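PDB 4A0S: octenoyl-CoA reductase/carboxylase from Streptomyces sp., which reduces and carboxylates 2-octenoyl-CoA with NADPH and carbon dioxide, probably yielding an extender unit for cinnabaramide polyketide biosynthesis. Local coordinates for residues 87-92 / 109-114. Sequence-based numbering, arbitrary orientation.
Sequences IPTFHF and PYHVLG. With CO8 (octanoyl-coenzyme A), chain E.
The imidazole of H111 meets T89 at its edge: OG1 of T89 lies in the ring plane, hydrogen-bonded 2.7 Å from ND1 of H111, while CD2 of L113 sits over the ring centre, 3.5 Å above the plane. Since NE2 of H111 also bonds to the carbonyl oxygen of T168, the buried ring is gripped at both nitrogens, which fixes its rotation. With CG anti to the backbone N (chi1 -176°), the ring extends from strand 110-112 to the start of helix 89-97. The F90 ring presents its edge to the strand backbone, CE1 standing 3.6 Å from C of Y110, and its CZ packs 3.7 Å from CB of H111.

The helix's other flank faces octanoyl-CoA. Over one face of the H91 ring lies the ribose O4B, 3.1 Å above the plane and towards the rim, and NE2 of H91 donates a very short, fairly straight bond (2.5 Å, 161°) to O2A of a CoA phosphate. An alanine at H91 would probably leave that phosphate oxygen without this donor and the ribose without its flat neighbour. P88 CD approaches C6A of the adenine at 3.3 Å, and R286, R293 and Y349 of the second subunit also bond to the ligand. Chemically, then, a polar, doubly held histidine joins strand to helix within the GroES-like region, while H91, in the same first turn, supplies a donor to CoA phosphate.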
ATOM      1  N   ILE A  87     -27.408  11.761 -16.988  1.00 26.08           N
ATOM      2  CA  ILE A  87     -27.984  10.893 -17.995  0.50 25.74           C
ATOM      3  C   ILE A  87     -29.152  10.186 -17.338  1.00 24.93           C
ATOM      4  O   ILE A  87     -29.011   9.681 -16.226  1.00 24.20           O
ATOM      5  CB  ILE A  87     -26.976   9.820 -18.454  1.00 25.88           C
ATOM      6  CG1 ILE A  87     -25.785  10.452 -19.185  1.00 26.08           C
ATOM      7  CG2 ILE A  87     -27.677   8.749 -19.309  1.00 25.46           C
ATOM      8  CD1 ILE A  87     -24.494   9.681 -19.000  1.00 26.64           C
ATOM      9  N   PRO A  88     -30.309  10.131 -18.023  1.00 24.99           N
ATOM     10  CA  PRO A  88     -31.489   9.457 -17.478  1.00 24.20           C
ATOM     11  C   PRO A  88     -31.127   8.057 -17.015  1.00 22.97           C
ATOM     12  O   PRO A  88     -30.456   7.334 -17.744  1.00 22.77           O
ATOM     13  CB  PRO A  88     -32.426   9.366 -18.681  1.00 24.77           C
ATOM     14  CG  PRO A  88     -32.035  10.486 -19.543  1.00 26.43           C
ATOM     15  CD  PRO A  88     -30.555  10.662 -19.371  1.00 26.37           C
ATOM     16  N   THR A  89     -31.555   7.691 -15.811  1.00 22.01           N
ATOM     17  CA  THR A  89     -31.268   6.362 -15.262  1.00 20.76           C
ATOM     18  C   THR A  89     -31.774   5.227 -16.151  1.00 20.89           C
ATOM     19  O   THR A  89     -31.221   4.133 -16.146  1.00 20.01           O
ATOM     20  CB  THR A  89     -31.846   6.173 -13.848  1.00 19.84           C
ATOM     21  OG1 THR A  89     -33.223   6.557 -13.831  1.00 20.52           O
ATOM     22  CG2 THR A  89     -31.080   6.993 -12.848  1.00 19.69           C
ATOM     23  N   PHE A  90     -32.810   5.487 -16.935  1.00 21.61           N
ATOM     24  CA  PHE A  90     -33.303   4.449 -17.843  1.00 22.31           C
ATOM     25  C   PHE A  90     -32.233   3.936 -18.805  1.00 22.45           C
ATOM     26  O   PHE A  90     -32.232   2.759 -19.157  1.00 22.50           O
ATOM     27  CB  PHE A  90     -34.557   4.935 -18.546  1.00 23.22           C
ATOM     28  CG  PHE A  90     -35.695   5.126 -17.600  1.00 23.36           C
ATOM     29  CD1 PHE A  90     -36.488   4.044 -17.231  1.00 23.95           C
ATOM     30  CD2 PHE A  90     -35.930   6.356 -17.019  1.00 24.08           C
ATOM     31  CE1 PHE A  90     -37.512   4.191 -16.338  1.00 23.70           C
ATOM     32  CE2 PHE A  90     -36.963   6.513 -16.105  1.00 24.24           C
ATOM     33  CZ  PHE A  90     -37.758   5.420 -15.771  1.00 23.55           C
ATOM     34  N   HIS A  91     -31.299   4.802 -19.178  1.00 22.57           N
ATOM     35  CA  HIS A  91     -30.173   4.382 -20.000  1.00 22.99           C
ATOM     36  C   HIS A  91     -29.346   3.346 -19.240  1.00 21.96           C
ATOM     37  O   HIS A  91     -28.880   2.369 -19.827  1.00 21.60           O
ATOM     38  CB  HIS A  91     -29.307   5.580 -20.396  1.00 23.82           C
ATOM     39  CG  HIS A  91     -27.997   5.196 -21.014  1.00 25.20           C
ATOM     40  ND1 HIS A  91     -27.892   4.693 -22.300  1.00 26.47           N
ATOM     41  CD2 HIS A  91     -26.737   5.228 -20.517  1.00 25.53           C
ATOM     42  CE1 HIS A  91     -26.621   4.440 -22.566  1.00 27.43           C
ATOM     43  NE2 HIS A  91     -25.901   4.754 -21.502  1.00 27.52           N
ATOM     44  N   PHE A  92     -29.180   3.554 -17.931  1.00 20.92           N
ATOM     45  CA  PHE A  92     -28.438   2.604 -17.091  1.00 19.84           C
ATOM     46  C   PHE A  92     -29.180   1.300 -16.913  1.00 19.24           C
ATOM     47  O   PHE A  92     -28.578   0.221 -16.966  1.00 18.37           O
ATOM     48  CB  PHE A  92     -28.087   3.206 -15.731  1.00 19.18           C
ATOM     49  CG  PHE A  92     -27.451   4.564 -15.829  1.00 20.05           C
ATOM     50  CD1 PHE A  92     -26.447   4.812 -16.764  1.00 21.15           C
ATOM     51  CD2 PHE A  92     -27.877   5.593 -15.008  1.00 20.01           C
ATOM     52  CE1 PHE A  92     -25.871   6.079 -16.870  1.00 22.30           C
ATOM     53  CE2 PHE A  92     -27.304   6.874 -15.098  1.00 21.52           C
ATOM     54  CZ  PHE A  92     -26.309   7.112 -16.029  1.00 21.67           C
ATOM     55  N   PRO A 109     -40.456   0.381 -17.647  1.00 24.21           N
ATOM     56  CA  PRO A 109     -40.921   1.739 -17.946  1.00 24.86           C
ATOM     57  C   PRO A 109     -40.987   2.623 -16.691  1.00 24.44           C
ATOM     58  O   PRO A 109     -41.290   3.818 -16.780  1.00 24.72           O
ATOM     59  CB  PRO A 109     -42.332   1.527 -18.522  1.00 26.18           C
ATOM     60  CG  PRO A 109     -42.600   0.072 -18.528  1.00 26.13           C
ATOM     61  CD  PRO A 109     -41.551  -0.607 -17.700  1.00 24.59           C
ATOM     62  N   TYR A 110     -40.705   2.021 -15.540  1.00 23.24           N
ATOM     63  CA  TYR A 110     -40.649   2.714 -14.269  1.00 22.60           C
ATOM     64  C   TYR A 110     -39.281   2.430 -13.679  1.00 21.47           C
ATOM     65  O   TYR A 110     -38.667   1.396 -13.971  1.00 20.96           O
ATOM     66  CB  TYR A 110     -41.743   2.205 -13.321  1.00 23.01           C
ATOM     67  CG  TYR A 110     -41.677   0.718 -13.060  1.00 24.05           C
ATOM     68  CD1 TYR A 110     -42.283  -0.197 -13.928  1.00 28.00           C
ATOM     69  CD2 TYR A 110     -40.992   0.222 -11.946  1.00 26.70           C
ATOM     70  CE1 TYR A 110     -42.204  -1.584 -13.687  1.00 29.49           C
ATOM     71  CE2 TYR A 110     -40.916  -1.153 -11.698  1.00 27.69           C
ATOM     72  CZ  TYR A 110     -41.520  -2.040 -12.568  1.00 29.69           C
ATOM     73  OH  TYR A 110     -41.434  -3.387 -12.303  1.00 33.30           O
ATOM     74  N   HIS A 111     -38.795   3.358 -12.869  1.00 20.40           N
ATOM     75  CA  HIS A 111     -37.578   3.127 -12.145  1.00 19.18           C
ATOM     76  C   HIS A 111     -37.793   3.421 -10.679  1.00 18.60           C
ATOM     77  O   HIS A 111     -38.015   4.571 -10.302  1.00 18.75           O
ATOM     78  CB  HIS A 111     -36.453   3.982 -12.680  1.00 19.22           C
ATOM     79  CG  HIS A 111     -35.146   3.708 -12.014  1.00 18.24           C
ATOM     80  ND1 HIS A 111     -34.027   4.475 -12.236  1.00 17.85           N
ATOM     81  CD2 HIS A 111     -34.779   2.740 -11.139  1.00 16.84           C
ATOM     82  CE1 HIS A 111     -33.025   3.988 -11.525  1.00 17.14           C
ATOM     83  NE2 HIS A 111     -33.458   2.939 -10.848  1.00 16.37           N
ATOM     84  N   VAL A 112     -37.719   2.372  -9.866  1.00 17.67           N
ATOM     85  CA  VAL A 112     -37.829   2.521  -8.425  1.00 16.84           C
ATOM     86  C   VAL A 112     -36.486   2.921  -7.835  1.00 16.37           C
ATOM     87  O   VAL A 112     -35.530   2.151  -7.829  1.00 15.90           O
ATOM     88  CB  VAL A 112     -38.372   1.267  -7.761  1.00 16.79           C
ATOM     89  CG1 VAL A 112     -38.563   1.514  -6.248  1.00 16.36           C
ATOM     90  CG2 VAL A 112     -39.698   0.843  -8.445  1.00 17.09           C
ATOM     91  N   LEU A 113     -36.454   4.149  -7.335  1.00 16.63           N
ATOM     92  CA  LEU A 113     -35.244   4.794  -6.823  1.00 16.40           C
ATOM     93  C   LEU A 113     -34.978   4.413  -5.387  1.00 15.99           C
ATOM     94  O   LEU A 113     -35.772   3.713  -4.782  1.00 15.91           O
ATOM     95  CB  LEU A 113     -35.410   6.309  -6.904  1.00 16.95           C
ATOM     96  CG  LEU A 113     -35.827   6.859  -8.267  1.00 17.73           C
ATOM     97  CD1 LEU A 113     -35.765   8.356  -8.186  1.00 18.11           C
ATOM     98  CD2 LEU A 113     -34.928   6.341  -9.418  1.00 18.16           C
ATOM     99  N   GLY A 114     -33.869   4.907  -4.834  1.00 15.63           N
ATOM    100  CA  GLY A 114     -33.563   4.666  -3.442  1.00 15.26           C
ATOM    101  C   GLY A 114     -32.370   3.751  -3.401  1.00 14.93           C
ATOM    102  O   GLY A 114     -32.411   2.634  -3.912  1.00 14.75           O
TER
HETATM  103  N1A CO8 E1446     -31.110  10.590 -22.767  1.00 37.18           N
HETATM  104  C2A CO8 E1446     -30.898   9.306 -23.059  1.00 37.68           C
HETATM  105  N3A CO8 E1446     -29.667   8.813 -23.143  1.00 37.23           N
HETATM  106  C4A CO8 E1446     -28.607   9.624 -22.925  1.00 37.02           C
HETATM  107  C5A CO8 E1446     -28.784  10.967 -22.614  1.00 36.86           C
HETATM  108  C6A CO8 E1446     -30.088  11.450 -22.538  1.00 37.56           C
HETATM  109  N6A CO8 E1446     -30.310  12.732 -22.234  1.00 36.85           N
HETATM  110  N7A CO8 E1446     -27.580  11.514 -22.449  1.00 36.58           N
HETATM  111  C8A CO8 E1446     -26.673  10.555 -22.651  1.00 36.56           C
HETATM  112  N9A CO8 E1446     -27.300   9.404 -22.943  1.00 36.67           N
HETATM  113  C1B CO8 E1446     -26.706   8.073 -23.245  1.00 35.04           C
HETATM  114  C2B CO8 E1446     -26.130   8.033 -24.665  1.00 35.72           C
HETATM  115  O2B CO8 E1446     -26.395   6.745 -25.266  1.00 34.78           O
HETATM  116  C3B CO8 E1446     -24.641   8.213 -24.385  1.00 36.12           C
HETATM  117  O3B CO8 E1446     -23.861   7.640 -25.424  1.00 37.88           O
HETATM  118  P3B CO8 E1446     -23.228   8.685 -26.486  1.00 40.91           P
HETATM  119  O7A CO8 E1446     -23.661   8.148 -27.961  1.00 41.58           O
HETATM  120  O8A CO8 E1446     -24.027  10.122 -26.397  1.00 40.06           O
HETATM  121  O9A CO8 E1446     -21.775   8.866 -26.291  1.00 40.39           O
HETATM  122  C4B CO8 E1446     -24.439   7.462 -23.073  1.00 34.18           C
HETATM  123  O4B CO8 E1446     -25.619   7.763 -22.315  1.00 34.78           O
HETATM  124  C5B CO8 E1446     -23.304   8.063 -22.234  1.00 32.21           C
HETATM  125  O5B CO8 E1446     -23.253   7.399 -20.954  1.00 29.83           O
HETATM  126  P1A CO8 E1446     -22.669   5.869 -20.857  1.00 27.22           P
HETATM  127  O1A CO8 E1446     -22.757   5.455 -19.255  1.00 29.32           O
HETATM  128  O2A CO8 E1446     -23.424   4.862 -21.669  1.00 27.39           O
HETATM  129  O3A CO8 E1446     -21.125   5.940 -21.422  1.00 26.23           O
HETATM  130  P2A CO8 E1446     -19.733   6.221 -20.599  1.00 24.16           P
HETATM  131  O4A CO8 E1446     -18.810   7.108 -21.553  1.00 25.52           O
HETATM  132  O5A CO8 E1446     -19.033   4.979 -20.132  1.00 24.15           O
HETATM  133  O6A CO8 E1446     -20.116   7.204 -19.352  1.00 24.75           O
HETATM  134  CBP CO8 E1446     -20.136   7.997 -17.024  1.00 20.75           C
HETATM  135  CCP CO8 E1446     -19.514   7.025 -18.055  1.00 22.49           C
HETATM  136  CDP CO8 E1446     -19.633   9.401 -17.400  1.00 17.06           C
HETATM  137  CEP CO8 E1446     -19.577   7.627 -15.650  1.00 19.72           C
HETATM  138  CAP CO8 E1446     -21.698   7.890 -17.067  1.00 20.73           C
HETATM  139  OAP CO8 E1446     -22.188   6.514 -16.969  1.00 23.80           O
HETATM  140  C9P CO8 E1446     -22.429   8.802 -16.042  1.00 21.53           C
HETATM  141  O9P CO8 E1446     -22.493  10.019 -16.256  1.00 20.79           O
HETATM  142  N8P CO8 E1446     -22.995   8.193 -14.975  1.00 22.54           N
HETATM  143  C7P CO8 E1446     -23.804   8.936 -13.964  1.00 24.24           C
HETATM  144  C6P CO8 E1446     -23.069   9.254 -12.631  1.00 28.55           C
HETATM  145  C5P CO8 E1446     -23.430  10.694 -12.195  1.00 29.28           C
HETATM  146  O5P CO8 E1446     -23.120  11.644 -12.909  1.00 32.30           O
HETATM  147  N4P CO8 E1446     -24.203  10.913 -11.133  1.00 30.23           N
HETATM  148  C3P CO8 E1446     -24.577  10.028 -10.036  1.00 27.46           C
HETATM  149  C2P CO8 E1446     -23.816  10.667  -8.865  1.00 25.73           C
HETATM  150  S1P CO8 E1446     -22.656   9.487  -8.079  1.00 19.43           S
HETATM  151  C1' CO8 E1446     -23.603   9.117  -6.679  1.00 20.58           C
HETATM  152  O1' CO8 E1446     -24.426   9.910  -6.187  1.00 23.01           O
HETATM  153  C2' CO8 E1446     -23.378   7.851  -6.183  1.00 17.30           C
HETATM  154  C3' CO8 E1446     -24.011   7.356  -5.065  1.00 14.75           C
HETATM  155  C4' CO8 E1446     -23.688   6.071  -4.613  1.00 12.30           C
HETATM  156  C5' CO8 E1446     -22.958   5.178  -5.605  1.00  8.34           C
HETATM  157  C6' CO8 E1446     -22.886   3.797  -4.917  1.00  3.78           C
HETATM  158  C7' CO8 E1446     -21.964   2.901  -5.695  1.00  2.00           C
HETATM  159  C8' CO8 E1446     -22.028   1.507  -5.064  1.00  2.00           C